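Local atomic coordinates of cystathionine beta-lyases/cystathionine gamma-synthases (Corynebacterium glutamicum, PDB entry 5X5H), a protein that probably catalyses the pyridoxal-phosphate-dependent condensation of O-succinyl-L-homoserine with L-cysteine to give L,L-cystathionine and succinate, a step of methionine biosynthesis. Residues A[79-82]-A[83-86]; A[85-88]-A[89-93]. One frame throughout, in Å; residues are numbered along the deposited sequence.

Contact 1. Residues A[79-82]-A[83-86]. With PLP (pyridoxal-5'-phosphate), chain B.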
loop_
_atom_site.group_PDB
_atom_site.type_symbol
_atom_site.label_atom_id
_atom_site.label_comp_id
_atom_site.label_asym_id
_atom_site.label_seq_id
_atom_site.Cartn_x
_atom_site.Cartn_y
_atom_site.Cartn_z
ATOM N N PHE A 79 12.198 -1.514 -13.998
ATOM C CA PHE A 79 11.160 -1.950 -14.878
ATOM C C PHE A 79 10.116 -2.822 -14.129
ATOM O O PHE A 79 10.420 -3.332 -13.055
ATOM C CB PHE A 79 11.726 -2.727 -16.087
ATOM C CG PHE A 79 12.680 -1.870 -16.904
ATOM C CD1 PHE A 79 12.212 -0.960 -17.789
ATOM C CD2 PHE A 79 14.046 -1.856 -16.610
ATOM C CE1 PHE A 79 13.058 -0.116 -18.521
ATOM C CE2 PHE A 79 14.923 -1.071 -17.294
ATOM C CZ PHE A 79 14.421 -0.165 -18.206
ATOM N N SER A 80 8.973 -3.062 -14.796
ATOM C CA SER A 80 7.879 -3.756 -14.183
ATOM C C SER A 80 8.198 -5.239 -13.854
ATOM O O SER A 80 7.456 -5.834 -13.059
ATOM C CB SER A 80 6.693 -3.855 -15.169
ATOM O OG SER A 80 6.381 -2.656 -15.706
ATOM N N SER A 81 9.185 -5.853 -14.529
ATOM C CA SER A 81 9.518 -7.272 -14.305
ATOM C C SER A 81 10.902 -7.448 -14.862
ATOM O O SER A 81 11.431 -6.670 -15.647
ATOM C CB SER A 81 8.476 -8.222 -14.920
ATOM O OG SER A 81 8.572 -8.078 -16.376
ATOM N N GLY A 82 11.513 -8.561 -14.472
ATOM C CA GLY A 82 12.772 -9.035 -15.089
ATOM C C GLY A 82 12.617 -9.231 -16.592
ATOM O O GLY A 82 13.499 -8.794 -17.393
ATOM N N MET A 83 11.523 -9.844 -17.012
ATOM C CA MET A 83 11.262 -9.973 -18.414
ATOM C C MET A 83 11.146 -8.709 -19.146
ATOM O O MET A 83 11.640 -8.536 -20.268
ATOM C CB MET A 83 10.017 -10.795 -18.662
ATOM C CG MET A 83 10.168 -12.289 -18.384
ATOM S SD MET A 83 11.579 -13.121 -19.173
ATOM C CE MET A 83 11.514 -12.411 -20.801
ATOM N N ALA A 84 10.492 -7.696 -18.568
ATOM C CA ALA A 84 10.354 -6.423 -19.303
ATOM C C ALA A 84 11.658 -5.720 -19.401
ATOM O O ALA A 84 11.980 -5.049 -20.415
ATOM C CB ALA A 84 9.389 -5.481 -18.573
ATOM N N ALA A 85 12.506 -5.819 -18.362
ATOM C CA ALA A 85 13.863 -5.256 -18.379
ATOM C C ALA A 85 14.672 -5.922 -19.508
ATOM O O ALA A 85 15.451 -5.289 -20.214
ATOM C CB ALA A 85 14.513 -5.464 -17.017
ATOM N N THR A 86 14.525 -7.255 -19.634
ATOM C CA THR A 86 15.251 -8.033 -20.686
ATOM C C THR A 86 14.762 -7.529 -22.042
ATOM O O THR A 86 15.587 -7.270 -22.943
ATOM C CB THR A 86 14.968 -9.526 -20.516
ATOM O OG1 THR A 86 15.488 -9.978 -19.228
ATOM C CG2 THR A 86 15.620 -10.381 -21.594
HETATM N N1 PLP B . 16.102 -14.280 -15.155
HETATM C C2 PLP B . 16.168 -15.243 -14.262
HETATM C C2A PLP B . 17.505 -15.864 -14.035
HETATM C C3 PLP B . 15.097 -15.512 -13.477
HETATM O O3 PLP B . 15.116 -16.486 -12.505
HETATM C C4 PLP B . 13.872 -14.843 -13.646
HETATM C C4A PLP B . 12.720 -15.176 -12.789
HETATM C C5 PLP B . 13.760 -13.927 -14.719
HETATM C C6 PLP B . 14.923 -13.679 -15.427
HETATM C C5A PLP B . 12.464 -13.218 -15.105
HETATM O O4P PLP B . 12.097 -12.196 -14.118
HETATM P P PLP B . 10.572 -11.857 -13.847
HETATM O O1P PLP B . 9.894 -13.139 -13.404
HETATM O O2P PLP B . 10.747 -10.791 -12.783
HETATM O O3P PLP B . 9.983 -11.279 -15.136
#
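With chi1 at 67°, Ser81 holds OG between its own backbone N and carbonyl carbon, which turns the hydroxyl back over the first turn of helix 82-93; there OG accepts from Ala84 N at 2.9 Å. This is an N-cap bond, made to an amide of the helix's first turn. The same hydroxyl is also hydrogen-bonded to Gly236 O of the second subunit, so the cap lies at the subunit interface. The next bond belongs to the regular helical pattern, Ala85 N meeting Ser81 O at 3.0 Å.

The turn from strand 75-79 leads into the N-terminal end of helix 82-93, which binds the cofactor phosphate in this PLP-dependent transferase fold. Gly82 N donates to O2P of the cofactor at 2.9 Å, and Met83 N donates to O3P at 2.8 Å with a nearly straight N-H...O angle of 165°. Two consecutive amides thus grip two different phosphate oxygens, and the positive end of the helix dipole probably adds to the hold. Tyr52 and Arg54 of the second subunit, with Ser201 and Thr203, are also hydrogen-bonded to the cofactor. Met83 CG, anti to its carbonyl carbon, lies 3.4 Å from O3P.

Gly82 O accepts twice: Thr86 N reaches it at 2.9 Å, while Thr86 OG1, 3.0 Å away, donates from above the carbonyl plane, 40° out of it. The Phe79 ring packs obliquely on Ala85, its CD2 3.7 Å from Ala85 CB, and both side chains also touch Val217 of strand 215-219.

Contact 2. Residues A[85-88]-A[89-93]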
loop_
_atom_site.group_PDB
_atom_site.type_symbol
_atom_site.label_atom_id
_atom_site.label_comp_id
_atom_site.label_asym_id
_atom_site.label_seq_id
_atom_site.Cartn_x
_atom_site.Cartn_y
_atom_site.Cartn_z
ATOM N N ALA A 85 12.506 -5.819 -18.362
ATOM C CA ALA A 85 13.863 -5.256 -18.379
ATOM C C ALA A 85 14.672 -5.922 -19.508
ATOM O O ALA A 85 15.451 -5.289 -20.214
ATOM C CB ALA A 85 14.513 -5.464 -17.017
ATOM N N THR A 86 14.525 -7.255 -19.634
ATOM C CA THR A 86 15.251 -8.033 -20.686
ATOM C C THR A 86 14.762 -7.529 -22.042
ATOM O O THR A 86 15.587 -7.270 -22.943
ATOM C CB THR A 86 14.968 -9.526 -20.516
ATOM O OG1 THR A 86 15.488 -9.978 -19.228
ATOM C CG2 THR A 86 15.620 -10.381 -21.594
ATOM N N ASP A 87 13.476 -7.398 -22.241
ATOM C CA ASP A 87 12.944 -6.940 -23.500
ATOM C C ASP A 87 13.459 -5.574 -23.891
ATOM O O ASP A 87 13.874 -5.332 -25.032
ATOM C CB ASP A 87 11.434 -6.939 -23.382
ATOM C CG ASP A 87 10.756 -6.457 -24.621
ATOM O OD1 ASP A 87 10.829 -7.206 -25.651
ATOM O OD2 ASP A 87 10.044 -5.376 -24.654
ATOM N N ILE A 88 13.482 -4.653 -22.956
ATOM C CA ILE A 88 14.021 -3.305 -23.217
ATOM C C ILE A 88 15.481 -3.386 -23.556
ATOM O O ILE A 88 15.910 -2.726 -24.544
ATOM C CB ILE A 88 13.825 -2.387 -21.980
ATOM C CG1 ILE A 88 12.347 -2.070 -21.730
ATOM C CG2 ILE A 88 14.592 -1.079 -22.183
ATOM C CD1 ILE A 88 11.598 -1.430 -22.865
ATOM N N LEU A 89 16.300 -4.158 -22.837
ATOM C CA LEU A 89 17.712 -4.208 -23.148
ATOM C C LEU A 89 17.900 -4.811 -24.525
ATOM O O LEU A 89 18.713 -4.315 -25.358
ATOM C CB LEU A 89 18.485 -4.976 -22.037
ATOM C CG LEU A 89 19.910 -4.836 -21.681
ATOM C CD1 LEU A 89 20.433 -3.438 -21.774
ATOM C CD2 LEU A 89 20.075 -5.640 -20.408
ATOM N N PHE A 90 17.150 -5.821 -24.916
ATOM C CA PHE A 90 17.193 -6.426 -26.216
ATOM C C PHE A 90 16.921 -5.346 -27.287
ATOM O O PHE A 90 17.551 -5.295 -28.371
ATOM C CB PHE A 90 16.232 -7.591 -26.468
ATOM C CG PHE A 90 16.571 -8.904 -25.827
ATOM C CD1 PHE A 90 17.731 -9.176 -25.144
ATOM C CD2 PHE A 90 15.616 -9.869 -25.853
ATOM C CE1 PHE A 90 17.958 -10.453 -24.542
ATOM C CE2 PHE A 90 15.844 -11.120 -25.281
ATOM C CZ PHE A 90 17.008 -11.373 -24.673
ATOM N N ARG A 91 15.891 -4.511 -27.080
ATOM C CA ARG A 91 15.463 -3.530 -28.062
ATOM C C ARG A 91 16.439 -2.442 -28.200
ATOM O O ARG A 91 16.395 -1.797 -29.266
ATOM C CB ARG A 91 14.021 -3.058 -27.705
ATOM C CG ARG A 91 13.060 -4.195 -27.940
ATOM C CD ARG A 91 11.785 -3.888 -27.179
ATOM N NE ARG A 91 10.961 -3.067 -28.016
ATOM C CZ ARG A 91 9.764 -2.609 -27.688
ATOM N NH1 ARG A 91 9.263 -2.896 -26.518
ATOM N NH2 ARG A 91 9.046 -2.027 -28.619
ATOM N N ILE A 92 17.215 -2.140 -27.203
ATOM C CA ILE A 92 18.271 -1.124 -27.287
ATOM C C ILE A 92 19.473 -1.680 -28.087
ATOM O O ILE A 92 20.014 -1.046 -28.979
ATOM C CB ILE A 92 18.715 -0.689 -25.911
ATOM C CG1 ILE A 92 17.579 0.125 -25.291
ATOM C CG2 ILE A 92 20.002 0.133 -25.949
ATOM C CD1 ILE A 92 17.758 0.324 -23.823
ATOM N N ILE A 93 19.880 -2.905 -27.767
ATOM C CA ILE A 93 21.135 -3.453 -28.273
ATOM C C ILE A 93 20.925 -4.016 -29.667
ATOM O O ILE A 93 21.915 -3.960 -30.459
ATOM C CB ILE A 93 21.663 -4.485 -27.298
ATOM C CG1 ILE A 93 22.111 -3.798 -26.021
ATOM C CG2 ILE A 93 22.922 -5.226 -27.879
ATOM C CD1 ILE A 93 22.533 -4.672 -24.897
#
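Successive turns of helix 82-93, the helix whose N-terminus holds the cofactor phosphate in this PLP-dependent transferase fold, meet here through side chains four residues apart. The backbone supplies regular i to i+4 bonds, as from Phe90 N to Thr86 O at 2.9 Å, and three side-chain pairs of different chemistry run alongside.

Thr86 and Phe90 lie side by side and point the same way. Thr86 places CG2 anti to its backbone N and beside the carbonyl carbon, which sets the methyl over one face of the Phe90 ring: CG2 is 3.8 Å from the ring centroid and 24° off the ring normal, a CH-pi contact displaced toward the rim, with CZ its nearest ring atom. Trp148 of strand 144-150 and Phe118 of helix 108-118 each meet the Phe90 ring edge-to-face, which places this pair between the central sheet and a neighbouring helix.

Ile88 CG2 packs against Ile92 CD1 at 3.8 Å, and both residues also touch helix 222-235, Ile88 through Met231 and Ile92 through Leu228.

The charged pair is Asp87 with Arg91. The arginine bends at chi3, carrying its guanidinium back toward the carboxylate while CG passes 3.2 Å from Asp87 O. The two charged planes are 49° apart. Each residue has its strongest polar partner across the subunit interface: Asp87 OD1 is bridged to Arg91 NH2 of the second subunit, and Arg91 NH2 to Asp87 OD1 of that subunit. The NH1 groups of the two Arg91 side chains come close across the interface, and the two carboxylates probably offset their like charge. Within the helix, Arg91 NH1 donates to the syn side of Asp87 OD2 at 3.2 Å, tilted 23° out of the carboxylate plane.

Contacts 1 and 2 lie on one helix, 82-93, and share Ala85 and Thr86; their centres are about 9 Å apart. Every touching residue of contact 1 is buried, whereas in contact 2 Ile92, toward the helix end, is partly exposed. They meet directly where Phe79 CE1 packs on Ile88 CG1 at 3.8 Å. Chemistry changes along the helix: 79-82 with 83-86 spends backbone amides on an anion and a cap, while in 85-93 the backbone amides make regular helical bonds, and the distinctive contacts come from side chains. Both touch the second subunit, contact 1 through serine hydroxyls and contact 2 through reciprocal salt bridges.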